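Local atomic coordinates of transcriptional regulator (Pyrococcus horikoshii, PDB entry 1UDD), a protein that is of unknown precise function but, though named a transcriptional regulator, belongs to the all-helical TenA/THI-4/PqqC family. Residues L29-F39 with L151-W162. Sequence-based numbering, arbitrary orientation.
Sequences LYSGTLPLEKF and LRDNPIKIYREW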
# COMPACT_ATOMS: atom_id res chain seq x y z
N LEU A 29 15.64 34.58 -4.93
CA LEU A 29 16.33 33.85 -3.87
C LEU A 29 17.80 33.75 -4.24
O LEU A 29 18.67 33.95 -3.40
CB LEU A 29 15.74 32.43 -3.70
CG LEU A 29 15.84 31.74 -2.33
CD1 LEU A 29 15.42 30.28 -2.50
CD2 LEU A 29 17.25 31.81 -1.77
N TYR A 30 18.07 33.43 -5.50
CA TYR A 30 19.45 33.28 -5.96
C TYR A 30 20.18 34.59 -6.18
O TYR A 30 21.40 34.65 -6.03
CB TYR A 30 19.51 32.41 -7.22
CG TYR A 30 19.48 30.91 -6.93
CD1 TYR A 30 18.29 30.26 -6.59
CD2 TYR A 30 20.66 30.17 -6.92
CE1 TYR A 30 18.28 28.89 -6.25
CE2 TYR A 30 20.67 28.82 -6.58
CZ TYR A 30 19.48 28.18 -6.25
OH TYR A 30 19.52 26.85 -5.88
N SER A 31 19.46 35.65 -6.51
CA SER A 31 20.12 36.94 -6.71
C SER A 31 20.42 37.55 -5.34
O SER A 31 21.41 38.25 -5.17
CB SER A 31 19.23 37.89 -7.50
OG SER A 31 18.10 38.27 -6.74
N GLY A 32 19.55 37.28 -4.37
CA GLY A 32 19.74 37.80 -3.03
C GLY A 32 18.72 38.88 -2.73
O GLY A 32 18.76 39.52 -1.68
N THR A 33 17.80 39.06 -3.66
CA THR A 33 16.75 40.07 -3.56
C THR A 33 15.49 39.63 -2.81
O THR A 33 14.70 40.46 -2.36
CB THR A 33 16.37 40.52 -4.98
OG1 THR A 33 17.38 41.43 -5.45
CG2 THR A 33 15.02 41.19 -5.02
N LEU A 34 15.30 38.33 -2.67
CA LEU A 34 14.12 37.82 -1.99
C LEU A 34 13.97 38.39 -0.57
O LEU A 34 14.94 38.43 0.20
CB LEU A 34 14.16 36.28 -1.92
CG LEU A 34 12.85 35.66 -1.42
CD1 LEU A 34 11.80 35.79 -2.51
CD2 LEU A 34 13.05 34.19 -1.04
N PRO A 35 12.77 38.87 -0.22
CA PRO A 35 12.55 39.41 1.12
C PRO A 35 12.61 38.26 2.12
O PRO A 35 11.86 37.29 2.01
CB PRO A 35 11.15 40.02 1.02
CG PRO A 35 11.04 40.40 -0.42
CD PRO A 35 11.64 39.20 -1.11
N LEU A 36 13.52 38.36 3.09
CA LEU A 36 13.72 37.33 4.10
C LEU A 36 12.44 36.73 4.66
O LEU A 36 12.45 35.60 5.14
CB LEU A 36 14.57 37.88 5.25
CG LEU A 36 15.14 36.84 6.22
CD1 LEU A 36 15.93 35.80 5.45
CD2 LEU A 36 16.02 37.53 7.25
N GLU A 37 11.35 37.49 4.60
CA GLU A 37 10.08 37.00 5.11
C GLU A 37 9.49 35.91 4.23
O GLU A 37 8.86 34.97 4.74
CB GLU A 37 9.06 38.13 5.23
CG GLU A 37 9.23 38.98 6.48
CD GLU A 37 9.37 38.14 7.74
OE1 GLU A 37 10.51 37.71 8.06
OE2 GLU A 37 8.34 37.89 8.41
N LYS A 38 9.69 36.04 2.92
CA LYS A 38 9.19 35.06 1.97
C LYS A 38 9.98 33.77 2.07
O LYS A 38 9.44 32.69 1.88
CB LYS A 38 9.25 35.61 0.55
CG LYS A 38 8.30 36.77 0.32
CD LYS A 38 8.19 37.14 -1.14
CE LYS A 38 6.95 37.99 -1.36
NZ LYS A 38 6.72 38.30 -2.81
N PHE A 39 11.27 33.88 2.38
CA PHE A 39 12.12 32.71 2.50
C PHE A 39 11.67 31.90 3.71
O PHE A 39 11.60 30.67 3.65
CB PHE A 39 13.59 33.12 2.66
CG PHE A 39 14.56 31.97 2.65
CD1 PHE A 39 14.62 31.09 1.58
CD2 PHE A 39 15.45 31.79 3.71
CE1 PHE A 39 15.55 30.05 1.55
CE2 PHE A 39 16.38 30.75 3.70
CZ PHE A 39 16.43 29.87 2.61
N LEU A 151 24.47 33.29 -7.53
CA LEU A 151 24.67 32.74 -6.20
C LEU A 151 26.03 33.14 -5.66
O LEU A 151 26.13 33.69 -4.56
CB LEU A 151 24.55 31.22 -6.23
CG LEU A 151 24.21 30.53 -4.91
CD1 LEU A 151 24.11 29.04 -5.14
CD2 LEU A 151 25.25 30.81 -3.85
N ARG A 152 27.08 32.88 -6.43
CA ARG A 152 28.44 33.21 -6.00
C ARG A 152 28.60 34.71 -5.75
O ARG A 152 29.65 35.17 -5.32
CB ARG A 152 29.47 32.75 -7.06
CG ARG A 152 29.55 33.61 -8.32
CD ARG A 152 30.91 33.46 -9.02
NE ARG A 152 30.88 32.67 -10.25
CZ ARG A 152 30.53 31.39 -10.33
NH1 ARG A 152 30.17 30.73 -9.24
NH2 ARG A 152 30.54 30.78 -11.49
N ASP A 153 27.53 35.46 -5.99
CA ASP A 153 27.57 36.89 -5.80
C ASP A 153 26.41 37.39 -4.93
O ASP A 153 26.20 38.60 -4.80
CB ASP A 153 27.54 37.57 -7.17
CG ASP A 153 28.12 38.95 -7.15
OD1 ASP A 153 27.47 39.86 -6.60
OD2 ASP A 153 29.24 39.12 -7.67
N ASN A 154 25.67 36.47 -4.33
CA ASN A 154 24.53 36.81 -3.48
C ASN A 154 24.98 37.47 -2.17
O ASN A 154 25.82 36.93 -1.44
CB ASN A 154 23.72 35.55 -3.17
CG ASN A 154 22.37 35.86 -2.52
OD1 ASN A 154 22.28 36.65 -1.58
ND2 ASN A 154 21.31 35.22 -3.01
N PRO A 155 24.42 38.64 -1.84
CA PRO A 155 24.76 39.38 -0.62
C PRO A 155 24.40 38.66 0.69
O PRO A 155 25.15 38.74 1.67
CB PRO A 155 23.98 40.68 -0.78
CG PRO A 155 23.86 40.84 -2.26
CD PRO A 155 23.54 39.45 -2.71
N ILE A 156 23.27 37.97 0.69
CA ILE A 156 22.77 37.27 1.87
C ILE A 156 23.38 35.89 2.14
O ILE A 156 23.09 34.92 1.44
CB ILE A 156 21.24 37.15 1.78
CG1 ILE A 156 20.66 38.50 1.35
CG2 ILE A 156 20.68 36.73 3.13
CD1 ILE A 156 19.14 38.54 1.21
N LYS A 157 24.19 35.80 3.20
CA LYS A 157 24.87 34.56 3.57
C LYS A 157 24.00 33.32 3.70
O LYS A 157 24.40 32.23 3.27
CB LYS A 157 25.66 34.74 4.87
CG LYS A 157 26.44 33.49 5.29
CD LYS A 157 27.49 33.81 6.34
CE LYS A 157 28.44 32.63 6.56
NZ LYS A 157 29.68 32.99 7.32
N ILE A 158 22.83 33.47 4.30
CA ILE A 158 21.93 32.34 4.48
C ILE A 158 21.50 31.78 3.12
O ILE A 158 21.48 30.56 2.93
CB ILE A 158 20.67 32.73 5.30
CG1 ILE A 158 21.07 32.99 6.76
CG2 ILE A 158 19.63 31.61 5.24
CD1 ILE A 158 19.90 33.31 7.65
N TYR A 159 21.17 32.67 2.19
CA TYR A 159 20.78 32.24 0.86
C TYR A 159 21.95 31.53 0.18
O TYR A 159 21.76 30.54 -0.52
CB TYR A 159 20.36 33.43 0.01
CG TYR A 159 19.09 34.10 0.45
CD1 TYR A 159 18.32 33.57 1.48
CD2 TYR A 159 18.65 35.27 -0.16
CE1 TYR A 159 17.14 34.20 1.90
CE2 TYR A 159 17.48 35.91 0.24
CZ TYR A 159 16.74 35.37 1.27
OH TYR A 159 15.60 36.02 1.70
N ARG A 160 23.17 32.03 0.39
CA ARG A 160 24.33 31.42 -0.23
C ARG A 160 24.57 30.02 0.30
O ARG A 160 24.81 29.10 -0.47
CB ARG A 160 25.60 32.25 0.00
CG ARG A 160 25.66 33.56 -0.75
CD ARG A 160 27.10 34.02 -0.90
NE ARG A 160 27.79 34.11 0.39
CZ ARG A 160 27.64 35.12 1.25
NH1 ARG A 160 26.84 36.14 0.96
NH2 ARG A 160 28.29 35.10 2.40
N GLU A 161 24.50 29.86 1.62
CA GLU A 161 24.71 28.56 2.22
C GLU A 161 23.65 27.62 1.63
O GLU A 161 23.96 26.55 1.11
CB GLU A 161 24.54 28.63 3.74
CG GLU A 161 25.31 29.76 4.41
CD GLU A 161 25.18 29.74 5.93
OE1 GLU A 161 25.85 28.90 6.58
OE2 GLU A 161 24.40 30.54 6.48
N TRP A 162 22.40 28.06 1.70
CA TRP A 162 21.27 27.30 1.19
C TRP A 162 21.49 26.82 -0.25
O TRP A 162 21.33 25.64 -0.55
CB TRP A 162 20.00 28.15 1.24
CG TRP A 162 18.79 27.42 0.74
CD1 TRP A 162 17.99 26.58 1.46
CD2 TRP A 162 18.29 27.43 -0.59
NE1 TRP A 162 17.01 26.06 0.65
CE2 TRP A 162 17.17 26.56 -0.62
CE3 TRP A 162 18.67 28.08 -1.78
CZ2 TRP A 162 16.42 26.33 -1.79
CZ3 TRP A 162 17.93 27.85 -2.94
CH2 TRP A 162 16.81 26.98 -2.93
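Gly32 and Asn154 bring the backbones to 4.9 Å between their CA atoms, where the turn ending helix 24-31 meets the turn leading into helix 157-164. With positive phi and the Asn154 amide against its CA, Gly32 fills a place where a CB would collide. That amide suits its site by offering both donor and acceptor: ND2 gives a weak hydrogen bond to Tyr30 O, while Asn154 OD1 accepts from Ile156 N at 2.8 Å in an Asx turn. Tyr159 buries the most surface in the contact, its ring carried beside its own backbone N (chi1 -68°) and its OH donating to Leu34 O at 2.9 Å from above the carbonyl plane; tyrosine joins a long apolar ring to a polar end. The branched Leu29 gives one methyl to each of two rings, CD2 over a face of Tyr159 and CD1 over the six-membered ring of Trp162, 3.8 Å from its centroid. Flat Phe39 can take the edge of Tyr159 on its face, planes at 68°, and turn its own edge to the face of Trp162, while Tyr30 meets that indole obliquely, completing an aromatic cluster. Leu90 of helix 82-93 touches Phe39, Ile158 and Trp162, and helix 126-146 lies against Tyr30.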